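Local structure of endoribonuclease L-PSP/chorismate mutase-like domain-containing protein (Agrobacterium tumefaciens, 3D01) at residues V13-L18 against F23-A28; V36-S41 against V88-N93; V82-Q87 against I157-E162; L128-T131 against G137-A140. The protein is of unknown function but belongs to the YjgF/endoribonuclease L-PSP family, whose members form chorismate mutase-like trimers. All coordinates share one frame; numbering follows the deposited sequence.

How the contacts relate
Contact 1 closes first, where the chain doubles back after helix 3-21 and its loop folds against that helix. Contact 2 opens next along the chain: strand 38-41, near the edge of the sheet, meets the C-terminal end of helix 70-91. Contact 3 uses the middle of the same helix, lays it on strand 155-163, and crosses contact 2 in sequence order. Nested inside the long loop closed by contact 3 is contact 4, which closes the short turn from helix 118-133 to strand 140-146. Contact 1 touches all three others, through Lys89, Pro26 and Leu128 among others, whereas contacts 2 and 4 remain about 8 Å apart at their nearest atoms.

Contact 1 of 4, residues V13-L18 against F23-A28; sequences VIEGRL and FTLPVA
Leu18 and Phe23 join the two backbones where helix 3-21 gives way to the returning loop. Segment 13-18 is helical, while 23-28 is an irregular strip that folds back beside it. Phe23 N donates to Leu18 O at 3.1 Å, with an N-H...O angle of 163°. Further along, the backbones separate and water fills in. One water donates to both Glu15 O and Phe23 O. A second accepts from Leu25 N at 2.8 Å and donates to Glu15 OE2 at 3.1 Å.

Leu18 supplies both methyls of its fork to the apolar part. Its CG stands anti to the backbone N (chi1 -176°), which swings the fork over to the loop: CD1 of Leu18 rests 3.8 Å from Phe23 CB, and CD2 of Leu18 meets Leu25 CD2 at 3.6 Å. Leu25 divides its own fork, since its CD1 lies against Glu15 CD at 3.8 Å, the extended glutamate passing across it at about a right angle. The Phe23 ring leads away to pack on Leu128 of helix 118-133 and on helix 70-91.

Glu15 also forms a salt bridge through OE1 with Lys89 of helix 70-91. One carboxylate oxygen thus holds a lysine and the other a water bound to the loop backbone, an arrangement likely to favour the charged carboxylate and to link the loop to two helices by polar contacts next to the Leu18-Leu25 contact.

Contact 2 of 4, residues V36-S41 against V88-N93; sequences VPFTIS and VKAALN
Phe38 and Ala91 meet in a CH-pi contact. The Ala91 methyl sits over one face of the Phe38 ring, with CB 3.7 Å from the ring centroid and only 14° off the ring normal. The ring lies flat against the helix, and its outer end continues onto the backbone, where Phe38 CZ is 3.6 Å from Ala91 CA. The CB of Phe38 already points to the helix; a chi1 of 58° puts CG between the backbone N and the carbonyl carbon and helps set the ring against Ala91.

Van der Waals contacts at the margins are looser. Ala90 CB approaches Phe38 CE2 obliquely at 4.2 Å, while Ile40, two residues along the strand and on the same side as Phe38, brings CD1 to 4.4 Å from Ala91 O. Leu45 of strand 44-54 touches Phe38, Ile40 and Ala91 alike.

Strand 38-41 is the first arm of a beta hairpin with strand 44-54, and the contact lays this arm beside the last turn of helix 70-91. The helix ends here in a Schellman motif: Asn93, with phi 58°, is its C-prime residue, its N bonding to Ala90 O at 3.2 Å while the following amide returns to Lys89 O.

Polar bonding belongs to the strand's other side, which faces a neighbouring subunit. Thr39 OG1 bonds to Ile103 O and Ser41 OG to Glu162 OE1, both partners on the second subunit.

Contact 3 of 4, residues V82-Q87 against I157-E162; sequences VNILAQ and IDAIVE
Ile84 meets Ile157 and Ala159 without an aromatic ring at the join; the flat groups beside it are peptides of the strand. Ile84 CD1 lies over one face of the Ile157-Asp158 peptide, 3.6 Å from Ile157 O, and the same methyl is 4.2 Å from Asp158 O. The Asp158 carboxylate is turned to the other side of the sheet, where its OD2 forms a salt bridge with Lys104 of the second subunit.

The branches of Ile84 share the work. CD1 lies against Ile157 CG2 at 3.6 Å, the two side chains crossing at about a right angle, while CG2 of Ile84 reaches Ala159 CB at 3.9 Å. With chi1 at -74°, CG1 stands anti to the carbonyl carbon and carries CD1 to Ile157 and up to the edge of Ala159, whereas CG2, anti to the backbone N, turns to Ala159 alone. This is helix-on-sheet packing of the YjgF-like fold: helix 70-91 lies on one face of the sheet, and the axes of 82-87 and 157-162 pass 9.0 Å apart at -41°.

Around this centre, Ile157 also touches Ile122 and Ala125 of helix 118-133, and Leu105 of the neighbouring strand lies beside both Ile157 and Ala159. On the reverse face, Ile160 packs on Tyr46 of the third subunit.

Contact 4 of 4, residues L128-T131 against G137-A140; sequences LIAT and GRHA
Ile129 CG2 rests 3.5 Å from Gly137 O and 4.0 Å from Gly137 CA, making the tightest side-chain approach between helix and returning loop. Next to it the backbones themselves come together: Ala130 CA and Gly137 CA are 4.2 Å apart, and Gly137 has no side chain to separate them. Around this centre the packing is looser, with Ile129 CG2 4.3 Å from His139 ND1 at an oblique approach to the ring, and Ala130 CB 4.3 Å from Arg138 CG.

The Gly137 carbonyl beside the isoleucine methyl is held from within its own segment. His139 ND1 donates to Gly137 O at 2.6 Å through an almost straight N-H...O bond (175°); the donor lies in the carbonyl plane, and the oxygen only 2° out of the imidazole plane. A chi1 of 46° turns the ring back so that its ND1 edge faces the Gly137 carbonyl.

The segments flank the turn leading from helix 118-133 into strand 140-146, part of a beta-alpha-beta crossover whose first strand, 99-110, runs parallel to 140-146. Further out, Ser126 of the helix bonds through OG to His139 NE2, fixing the rotation of the ring from its second nitrogen. Leu105 of strand 99-110 packs on both Ile129 and His139. Arg138 runs outward past Ala130, and its NH2 bonds to Ala33 O of the third subunit, whose Asn34 packs on Ala130 and His139.

Contact 1 of 4, residues V13-L18 against F23-A28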
loop_
_atom_site.group_PDB
_atom_site.type_symbol
_atom_site.label_atom_id
_atom_site.label_comp_id
_atom_site.label_asym_id
_atom_site.label_seq_id
_atom_site.Cartn_x
_atom_site.Cartn_y
_atom_site.Cartn_z
ATOM N N VAL I 13 -22.563 -20.086 -4.439
ATOM C CA VAL I 13 -21.794 -20.445 -5.598
ATOM C C VAL I 13 -20.341 -20.011 -5.347
ATOM O O VAL I 13 -19.436 -20.770 -5.616
ATOM C CB VAL I 13 -22.345 -19.800 -6.877
ATOM C CG1 VAL I 13 -21.386 -19.966 -8.019
ATOM C CG2 VAL I 13 -23.715 -20.418 -7.255
ATOM N N ILE I 14 -20.139 -18.813 -4.818
ATOM C CA ILE I 14 -18.750 -18.348 -4.513
ATOM C C ILE I 14 -18.052 -19.314 -3.532
ATOM O O ILE I 14 -16.955 -19.799 -3.800
ATOM C CB ILE I 14 -18.740 -16.883 -3.983
ATOM C CG1 ILE I 14 -19.118 -15.884 -5.096
ATOM C CG2 ILE I 14 -17.362 -16.492 -3.390
ATOM C CD1 ILE I 14 -19.627 -14.521 -4.583
ATOM N N GLU I 15 -18.700 -19.612 -2.418
ATOM C CA GLU I 15 -18.126 -20.506 -1.426
ATOM C C GLU I 15 -18.004 -21.947 -1.904
ATOM O O GLU I 15 -17.086 -22.665 -1.502
ATOM C CB GLU I 15 -18.934 -20.460 -0.150
ATOM C CG GLU I 15 -18.942 -19.129 0.533
ATOM C CD GLU I 15 -19.378 -19.243 1.982
ATOM O OE1 GLU I 15 -19.986 -18.276 2.475
ATOM O OE2 GLU I 15 -19.112 -20.286 2.632
ATOM N N GLY I 16 -18.919 -22.390 -2.767
ATOM C CA GLY I 16 -18.820 -23.731 -3.330
ATOM C C GLY I 16 -17.621 -23.872 -4.253
ATOM O O GLY I 16 -16.908 -24.880 -4.220
ATOM N N ARG I 17 -17.397 -22.863 -5.091
ATOM C CA ARG I 17 -16.202 -22.826 -5.934
ATOM C C ARG I 17 -14.926 -22.918 -5.085
ATOM O O ARG I 17 -13.992 -23.599 -5.454
ATOM C CB ARG I 17 -16.173 -21.562 -6.759
ATOM C CG ARG I 17 -17.264 -21.504 -7.817
ATOM C CD ARG I 17 -16.958 -20.400 -8.768
ATOM N NE ARG I 17 -18.081 -19.711 -9.395
ATOM C CZ ARG I 17 -18.848 -20.184 -10.382
ATOM N NH1 ARG I 17 -18.744 -21.464 -10.830
ATOM N NH2 ARG I 17 -19.786 -19.374 -10.894
ATOM N N LEU I 18 -14.932 -22.268 -3.939
ATOM C CA LEU I 18 -13.766 -22.303 -3.063
ATOM C C LEU I 18 -13.552 -23.700 -2.488
ATOM O O LEU I 18 -12.415 -24.170 -2.402
ATOM C CB LEU I 18 -13.937 -21.292 -1.950
ATOM C CG LEU I 18 -12.760 -21.118 -0.990
ATOM C CD1 LEU I 18 -11.473 -20.820 -1.819
ATOM C CD2 LEU I 18 -13.144 -20.000 -0.003
ATOM N N PHE I 23 -10.680 -25.473 -0.173
ATOM C CA PHE I 23 -10.756 -24.621 1.003
ATOM C C PHE I 23 -12.175 -24.361 1.523
ATOM O O PHE I 23 -13.110 -24.143 0.755
ATOM C CB PHE I 23 -10.102 -23.267 0.702
ATOM C CG PHE I 23 -8.693 -23.369 0.195
ATOM C CD1 PHE I 23 -7.628 -23.352 1.074
ATOM C CD2 PHE I 23 -8.431 -23.459 -1.163
ATOM C CE1 PHE I 23 -6.332 -23.412 0.602
ATOM C CE2 PHE I 23 -7.144 -23.533 -1.637
ATOM C CZ PHE I 23 -6.091 -23.517 -0.741
ATOM N N THR I 24 -12.293 -24.361 2.850
ATOM C CA THR I 24 -13.443 -23.814 3.546
ATOM C C THR I 24 -13.026 -22.492 4.191
ATOM O O THR I 24 -11.854 -22.309 4.589
ATOM C CB THR I 24 -13.975 -24.791 4.607
ATOM O OG1 THR I 24 -13.058 -24.837 5.711
ATOM C CG2 THR I 24 -14.127 -26.211 4.012
ATOM N N LEU I 25 -13.959 -21.550 4.249
ATOM C CA LEU I 25 -13.710 -20.285 4.905
ATOM C C LEU I 25 -13.540 -20.496 6.409
ATOM O O LEU I 25 -14.333 -21.195 7.044
ATOM C CB LEU I 25 -14.836 -19.278 4.655
ATOM C CG LEU I 25 -14.929 -18.643 3.274
ATOM C CD1 LEU I 25 -16.126 -17.675 3.204
ATOM C CD2 LEU I 25 -13.638 -17.933 2.925
ATOM N N PRO I 26 -12.504 -19.888 6.987
ATOM C CA PRO I 26 -12.429 -19.883 8.425
ATOM C C PRO I 26 -13.390 -18.843 9.024
ATOM O O PRO I 26 -13.982 -18.022 8.307
ATOM C CB PRO I 26 -10.962 -19.512 8.682
ATOM C CG PRO I 26 -10.578 -18.659 7.533
ATOM C CD PRO I 26 -11.364 -19.185 6.363
ATOM N N VAL I 27 -13.549 -18.892 10.338
ATOM C CA VAL I 27 -14.143 -17.776 11.070
ATOM C C VAL I 27 -13.214 -16.531 10.961
ATOM O O VAL I 27 -13.697 -15.386 10.933
ATOM C CB VAL I 27 -14.438 -18.167 12.557
ATOM C CG1 VAL I 27 -15.052 -16.998 13.327
ATOM C CG2 VAL I 27 -15.366 -19.393 12.622
ATOM N N ALA I 28 -11.896 -16.759 10.843
ATOM C CA ALA I 28 -10.903 -15.666 10.691
ATOM C C ALA I 28 -10.101 -15.747 9.377
ATOM O O ALA I 28 -9.598 -14.730 8.852
ATOM C CB ALA I 28 -9.952 -15.674 11.875
HETATM O O HOH W 1 -15.592 -22.474 0.945
HETATM O O HOH W 2 -16.566 -21.877 3.276
#

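Contact 2 of 4, residues V36-S41 against V88-N93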
loop_
_atom_site.group_PDB
_atom_site.type_symbol
_atom_site.label_atom_id
_atom_site.label_comp_id
_atom_site.label_asym_id
_atom_site.label_seq_id
_atom_site.Cartn_x
_atom_site.Cartn_y
_atom_site.Cartn_z
ATOM N N VAL I 36 -8.359 -3.058 13.406
ATOM C CA VAL I 36 -9.470 -3.913 13.078
ATOM C C VAL I 36 -9.175 -4.689 11.790
ATOM O O VAL I 36 -8.310 -4.275 11.014
ATOM C CB VAL I 36 -10.749 -3.071 12.986
ATOM C CG1 VAL I 36 -11.135 -2.599 14.381
ATOM C CG2 VAL I 36 -10.567 -1.877 12.054
ATOM N N PRO I 37 -9.873 -5.833 11.577
ATOM C CA PRO I 37 -9.640 -6.617 10.365
ATOM C C PRO I 37 -10.033 -5.921 9.063
ATOM O O PRO I 37 -9.489 -6.244 8.011
ATOM C CB PRO I 37 -10.487 -7.877 10.593
ATOM C CG PRO I 37 -10.737 -7.913 12.029
ATOM C CD PRO I 37 -10.840 -6.505 12.450
ATOM N N PHE I 38 -10.958 -4.964 9.138
ATOM C CA PHE I 38 -11.361 -4.207 7.957
ATOM C C PHE I 38 -12.024 -2.899 8.367
ATOM O O PHE I 38 -12.506 -2.760 9.503
ATOM C CB PHE I 38 -12.327 -5.047 7.084
ATOM C CG PHE I 38 -13.590 -5.501 7.821
ATOM C CD1 PHE I 38 -14.673 -4.664 7.930
ATOM C CD2 PHE I 38 -13.655 -6.753 8.413
ATOM C CE1 PHE I 38 -15.832 -5.075 8.643
ATOM C CE2 PHE I 38 -14.778 -7.169 9.099
ATOM C CZ PHE I 38 -15.869 -6.324 9.210
ATOM N N THR I 39 -12.036 -1.950 7.440
ATOM C CA THR I 39 -12.809 -0.720 7.582
ATOM C C THR I 39 -13.541 -0.520 6.268
ATOM O O THR I 39 -13.157 -1.103 5.249
ATOM C CB THR I 39 -11.941 0.534 7.855
ATOM O OG1 THR I 39 -10.914 0.660 6.859
ATOM C CG2 THR I 39 -11.319 0.487 9.219
ATOM N N ILE I 40 -14.595 0.297 6.285
ATOM C CA ILE I 40 -15.317 0.632 5.060
ATOM C C ILE I 40 -15.384 2.134 4.974
ATOM O O ILE I 40 -15.719 2.794 5.952
ATOM C CB ILE I 40 -16.786 0.109 5.059
ATOM C CG1 ILE I 40 -16.831 -1.406 4.995
ATOM C CG2 ILE I 40 -17.540 0.629 3.863
ATOM C CD1 ILE I 40 -18.130 -1.993 5.504
ATOM N N SER I 41 -15.066 2.676 3.816
ATOM C CA SER I 41 -15.271 4.085 3.540
ATOM C C SER I 41 -16.030 4.204 2.204
ATOM O O SER I 41 -15.520 3.835 1.154
ATOM C CB SER I 41 -13.939 4.852 3.479
ATOM O OG SER I 41 -14.160 6.220 3.146
ATOM N N VAL I 88 -14.021 -10.342 4.253
ATOM C CA VAL I 88 -14.970 -9.692 3.381
ATOM C C VAL I 88 -16.368 -10.254 3.663
ATOM O O VAL I 88 -17.324 -9.498 3.722
ATOM C CB VAL I 88 -14.641 -9.890 1.896
ATOM C CG1 VAL I 88 -15.707 -9.231 1.039
ATOM C CG2 VAL I 88 -13.229 -9.320 1.547
ATOM N N LYS I 89 -16.472 -11.563 3.812
ATOM C CA LYS I 89 -17.771 -12.186 4.149
ATOM C C LYS I 89 -18.349 -11.590 5.431
ATOM O O LYS I 89 -19.558 -11.254 5.481
ATOM C CB LYS I 89 -17.622 -13.705 4.292
ATOM C CG LYS I 89 -18.973 -14.417 4.504
ATOM C CD LYS I 89 -18.824 -15.917 4.511
ATOM C CE LYS I 89 -20.179 -16.586 4.885
ATOM N NZ LYS I 89 -20.033 -18.024 5.072
ATOM N N ALA I 90 -17.516 -11.475 6.464
ATOM C CA ALA I 90 -17.886 -10.811 7.716
ATOM C C ALA I 90 -18.358 -9.365 7.500
ATOM O O ALA I 90 -19.416 -8.934 8.027
ATOM C CB ALA I 90 -16.725 -10.860 8.712
ATOM N N ALA I 91 -17.596 -8.629 6.697
ATOM C CA ALA I 91 -17.865 -7.231 6.399
ATOM C C ALA I 91 -19.225 -7.035 5.711
ATOM O O ALA I 91 -19.883 -6.007 5.891
ATOM C CB ALA I 91 -16.747 -6.656 5.508
ATOM N N LEU I 92 -19.605 -8.021 4.914
ATOM C CA LEU I 92 -20.808 -7.947 4.087
ATOM C C LEU I 92 -21.950 -8.769 4.684
ATOM O O LEU I 92 -22.907 -9.117 3.974
ATOM C CB LEU I 92 -20.485 -8.439 2.676
ATOM C CG LEU I 92 -19.429 -7.644 1.881
ATOM C CD1 LEU I 92 -19.142 -8.319 0.568
ATOM C CD2 LEU I 92 -19.866 -6.212 1.663
ATOM N N ASN I 93 -21.831 -9.078 5.973
ATOM C CA ASN I 93 -22.875 -9.765 6.734
ATOM C C ASN I 93 -23.260 -11.128 6.143
ATOM O O ASN I 93 -24.440 -11.501 6.121
ATOM C CB ASN I 93 -24.100 -8.843 6.883
ATOM C CG ASN I 93 -23.774 -7.550 7.638
ATOM O OD1 ASN I 93 -23.938 -6.443 7.104
ATOM N ND2 ASN I 93 -23.286 -7.686 8.869
#

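Contact 3 of 4, residues V82-Q87 against I157-E162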
loop_
_atom_site.group_PDB
_atom_site.type_symbol
_atom_site.label_atom_id
_atom_site.label_comp_id
_atom_site.label_asym_id
_atom_site.label_seq_id
_atom_site.Cartn_x
_atom_site.Cartn_y
_atom_site.Cartn_z
ATOM N N VAL I 82 -7.862 -16.735 1.236
ATOM C CA VAL I 82 -9.065 -17.314 1.909
ATOM C C VAL I 82 -9.402 -16.494 3.174
ATOM O O VAL I 82 -10.562 -16.196 3.482
ATOM C CB VAL I 82 -8.850 -18.829 2.240
ATOM C CG1 VAL I 82 -9.929 -19.380 3.226
ATOM C CG2 VAL I 82 -8.763 -19.679 0.947
ATOM N N ASN I 83 -8.372 -16.082 3.907
ATOM C CA ASN I 83 -8.578 -15.228 5.059
ATOM C C ASN I 83 -9.103 -13.855 4.658
ATOM O O ASN I 83 -9.961 -13.306 5.334
ATOM C CB ASN I 83 -7.298 -15.150 5.906
ATOM C CG ASN I 83 -7.066 -16.418 6.703
ATOM O OD1 ASN I 83 -6.356 -17.343 6.281
ATOM N ND2 ASN I 83 -7.684 -16.482 7.836
ATOM N N ILE I 84 -8.652 -13.332 3.523
ATOM C CA ILE I 84 -9.216 -12.085 2.993
ATOM C C ILE I 84 -10.699 -12.320 2.738
ATOM O O ILE I 84 -11.518 -11.547 3.189
ATOM C CB ILE I 84 -8.517 -11.588 1.691
ATOM C CG1 ILE I 84 -7.120 -11.008 2.020
ATOM C CG2 ILE I 84 -9.346 -10.489 0.993
ATOM C CD1 ILE I 84 -6.251 -10.763 0.796
ATOM N N LEU I 85 -11.028 -13.409 2.051
ATOM C CA LEU I 85 -12.455 -13.705 1.738
ATOM C C LEU I 85 -13.314 -13.865 3.007
ATOM O O LEU I 85 -14.478 -13.417 3.045
ATOM C CB LEU I 85 -12.545 -14.917 0.833
ATOM C CG LEU I 85 -12.007 -14.736 -0.586
ATOM C CD1 LEU I 85 -12.070 -16.083 -1.374
ATOM C CD2 LEU I 85 -12.785 -13.622 -1.306
ATOM N N ALA I 86 -12.749 -14.490 4.044
ATOM C CA ALA I 86 -13.431 -14.604 5.329
ATOM C C ALA I 86 -13.729 -13.235 5.942
ATOM O O ALA I 86 -14.812 -13.017 6.462
ATOM C CB ALA I 86 -12.647 -15.488 6.306
ATOM N N GLN I 87 -12.802 -12.280 5.856
ATOM C CA GLN I 87 -13.057 -10.939 6.399
ATOM C C GLN I 87 -14.089 -10.187 5.569
ATOM O O GLN I 87 -14.921 -9.469 6.102
ATOM C CB GLN I 87 -11.764 -10.121 6.431
ATOM C CG GLN I 87 -10.683 -10.734 7.331
ATOM C CD GLN I 87 -11.042 -10.832 8.799
ATOM O OE1 GLN I 87 -12.017 -10.249 9.286
ATOM N NE2 GLN I 87 -10.216 -11.563 9.529
ATOM N N ILE I 157 -1.032 -10.519 2.817
ATOM C CA ILE I 157 -1.740 -9.920 1.677
ATOM C C ILE I 157 -2.894 -9.105 2.220
ATOM O O ILE I 157 -3.699 -9.618 2.999
ATOM C CB ILE I 157 -2.310 -10.972 0.661
ATOM C CG1 ILE I 157 -1.260 -11.987 0.155
ATOM C CG2 ILE I 157 -2.952 -10.252 -0.562
ATOM C CD1 ILE I 157 -1.784 -12.933 -0.972
ATOM N N ASP I 158 -2.944 -7.830 1.826
ATOM C CA ASP I 158 -4.070 -6.969 2.149
ATOM C C ASP I 158 -4.882 -6.706 0.870
ATOM O O ASP I 158 -4.496 -7.141 -0.238
ATOM C CB ASP I 158 -3.636 -5.698 2.900
ATOM C CG ASP I 158 -2.936 -4.669 2.040
ATOM O OD1 ASP I 158 -3.062 -4.650 0.785
ATOM O OD2 ASP I 158 -2.240 -3.843 2.666
ATOM N N ALA I 159 -6.026 -6.044 1.032
ATOM C CA ALA I 159 -6.930 -5.873 -0.099
ATOM C C ALA I 159 -7.807 -4.639 0.049
ATOM O O ALA I 159 -8.099 -4.197 1.148
ATOM C CB ALA I 159 -7.817 -7.102 -0.261
ATOM N N ILE I 160 -8.203 -4.116 -1.098
ATOM C CA ILE I 160 -9.240 -3.104 -1.202
ATOM C C ILE I 160 -10.291 -3.690 -2.165
ATOM O O ILE I 160 -9.971 -4.167 -3.268
ATOM C CB ILE I 160 -8.714 -1.787 -1.786
ATOM C CG1 ILE I 160 -7.547 -1.235 -0.963
ATOM C CG2 ILE I 160 -9.857 -0.791 -1.980
ATOM C CD1 ILE I 160 -6.751 -0.167 -1.696
ATOM N N VAL I 161 -11.542 -3.675 -1.717
ATOM C CA VAL I 161 -12.634 -4.313 -2.435
ATOM C C VAL I 161 -13.783 -3.287 -2.545
ATOM O O VAL I 161 -14.131 -2.607 -1.581
ATOM C CB VAL I 161 -13.109 -5.578 -1.681
ATOM C CG1 VAL I 161 -14.259 -6.233 -2.412
ATOM C CG2 VAL I 161 -11.946 -6.578 -1.391
ATOM N N GLU I 162 -14.324 -3.134 -3.737
ATOM C CA GLU I 162 -15.496 -2.278 -3.939
ATOM C C GLU I 162 -16.711 -3.148 -3.673
ATOM O O GLU I 162 -16.811 -4.269 -4.201
ATOM C CB GLU I 162 -15.529 -1.750 -5.365
ATOM C CG GLU I 162 -16.766 -0.917 -5.680
ATOM C CD GLU I 162 -16.846 -0.537 -7.122
ATOM O OE1 GLU I 162 -16.051 0.289 -7.576
ATOM O OE2 GLU I 162 -17.737 -1.040 -7.818
#

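Contact 4 of 4, residues L128-T131 against G137-A140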
loop_
_atom_site.group_PDB
_atom_site.type_symbol
_atom_site.label_atom_id
_atom_site.label_comp_id
_atom_site.label_asym_id
_atom_site.label_seq_id
_atom_site.Cartn_x
_atom_site.Cartn_y
_atom_site.Cartn_z
ATOM N N LEU I 128 -6.787 -17.882 -7.177
ATOM C CA LEU I 128 -7.835 -18.364 -6.300
ATOM C C LEU I 128 -8.980 -17.349 -6.290
ATOM O O LEU I 128 -10.144 -17.703 -6.484
ATOM C CB LEU I 128 -7.283 -18.659 -4.875
ATOM C CG LEU I 128 -8.318 -19.161 -3.852
ATOM C CD1 LEU I 128 -7.690 -20.022 -2.752
ATOM C CD2 LEU I 128 -9.168 -18.022 -3.241
ATOM N N ILE I 129 -8.654 -16.086 -6.082
ATOM C CA ILE I 129 -9.669 -15.022 -6.053
ATOM C C ILE I 129 -10.428 -14.840 -7.379
ATOM O O ILE I 129 -11.661 -14.732 -7.360
ATOM C CB ILE I 129 -9.039 -13.685 -5.630
ATOM C CG1 ILE I 129 -8.622 -13.789 -4.161
ATOM C CG2 ILE I 129 -10.001 -12.531 -5.931
ATOM C CD1 ILE I 129 -7.839 -12.617 -3.656
ATOM N N ALA I 130 -9.709 -14.794 -8.502
ATOM C CA ALA I 130 -10.343 -14.706 -9.820
ATOM C C ALA I 130 -11.215 -15.928 -10.123
ATOM O O ALA I 130 -12.327 -15.764 -10.689
ATOM C CB ALA I 130 -9.309 -14.506 -10.896
ATOM N N THR I 131 -10.760 -17.127 -9.732
ATOM C CA THR I 131 -11.544 -18.362 -9.923
ATOM C C THR I 131 -12.889 -18.382 -9.192
ATOM O O THR I 131 -13.911 -18.706 -9.790
ATOM C CB THR I 131 -10.742 -19.627 -9.548
ATOM O OG1 THR I 131 -9.586 -19.688 -10.381
ATOM C CG2 THR I 131 -11.580 -20.910 -9.739
ATOM N N GLY I 137 -13.443 -10.725 -9.599
ATOM C CA GLY I 137 -12.235 -11.042 -8.847
ATOM C C GLY I 137 -10.928 -10.518 -9.434
ATOM O O GLY I 137 -9.905 -10.506 -8.748
ATOM N N ARG I 138 -10.942 -10.104 -10.697
ATOM C CA ARG I 138 -9.735 -9.633 -11.368
ATOM C C ARG I 138 -9.356 -8.248 -10.863
ATOM O O ARG I 138 -10.147 -7.313 -10.879
ATOM C CB ARG I 138 -9.936 -9.668 -12.886
ATOM C CG ARG I 138 -10.133 -11.087 -13.412
ATOM C CD ARG I 138 -9.470 -11.264 -14.770
ATOM N NE ARG I 138 -9.969 -10.283 -15.713
ATOM C CZ ARG I 138 -9.357 -9.914 -16.837
ATOM N NH1 ARG I 138 -9.943 -9.008 -17.613
ATOM N NH2 ARG I 138 -8.179 -10.422 -17.197
ATOM N N HIS I 139 -8.114 -8.122 -10.416
ATOM C CA HIS I 139 -7.689 -7.002 -9.573
ATOM C C HIS I 139 -6.348 -6.452 -10.010
ATOM O O HIS I 139 -5.559 -7.173 -10.664
ATOM C CB HIS I 139 -7.525 -7.502 -8.132
ATOM C CG HIS I 139 -6.780 -8.804 -8.039
ATOM N ND1 HIS I 139 -7.398 -10.027 -8.230
ATOM C CD2 HIS I 139 -5.459 -9.072 -7.851
ATOM C CE1 HIS I 139 -6.492 -10.986 -8.154
ATOM N NE2 HIS I 139 -5.312 -10.436 -7.906
ATOM N N ALA I 140 -6.110 -5.191 -9.645
ATOM C CA ALA I 140 -4.765 -4.585 -9.676
ATOM C C ALA I 140 -3.940 -5.196 -8.530
ATOM O O ALA I 140 -4.497 -5.760 -7.562
ATOM C CB ALA I 140 -4.809 -3.083 -9.552
#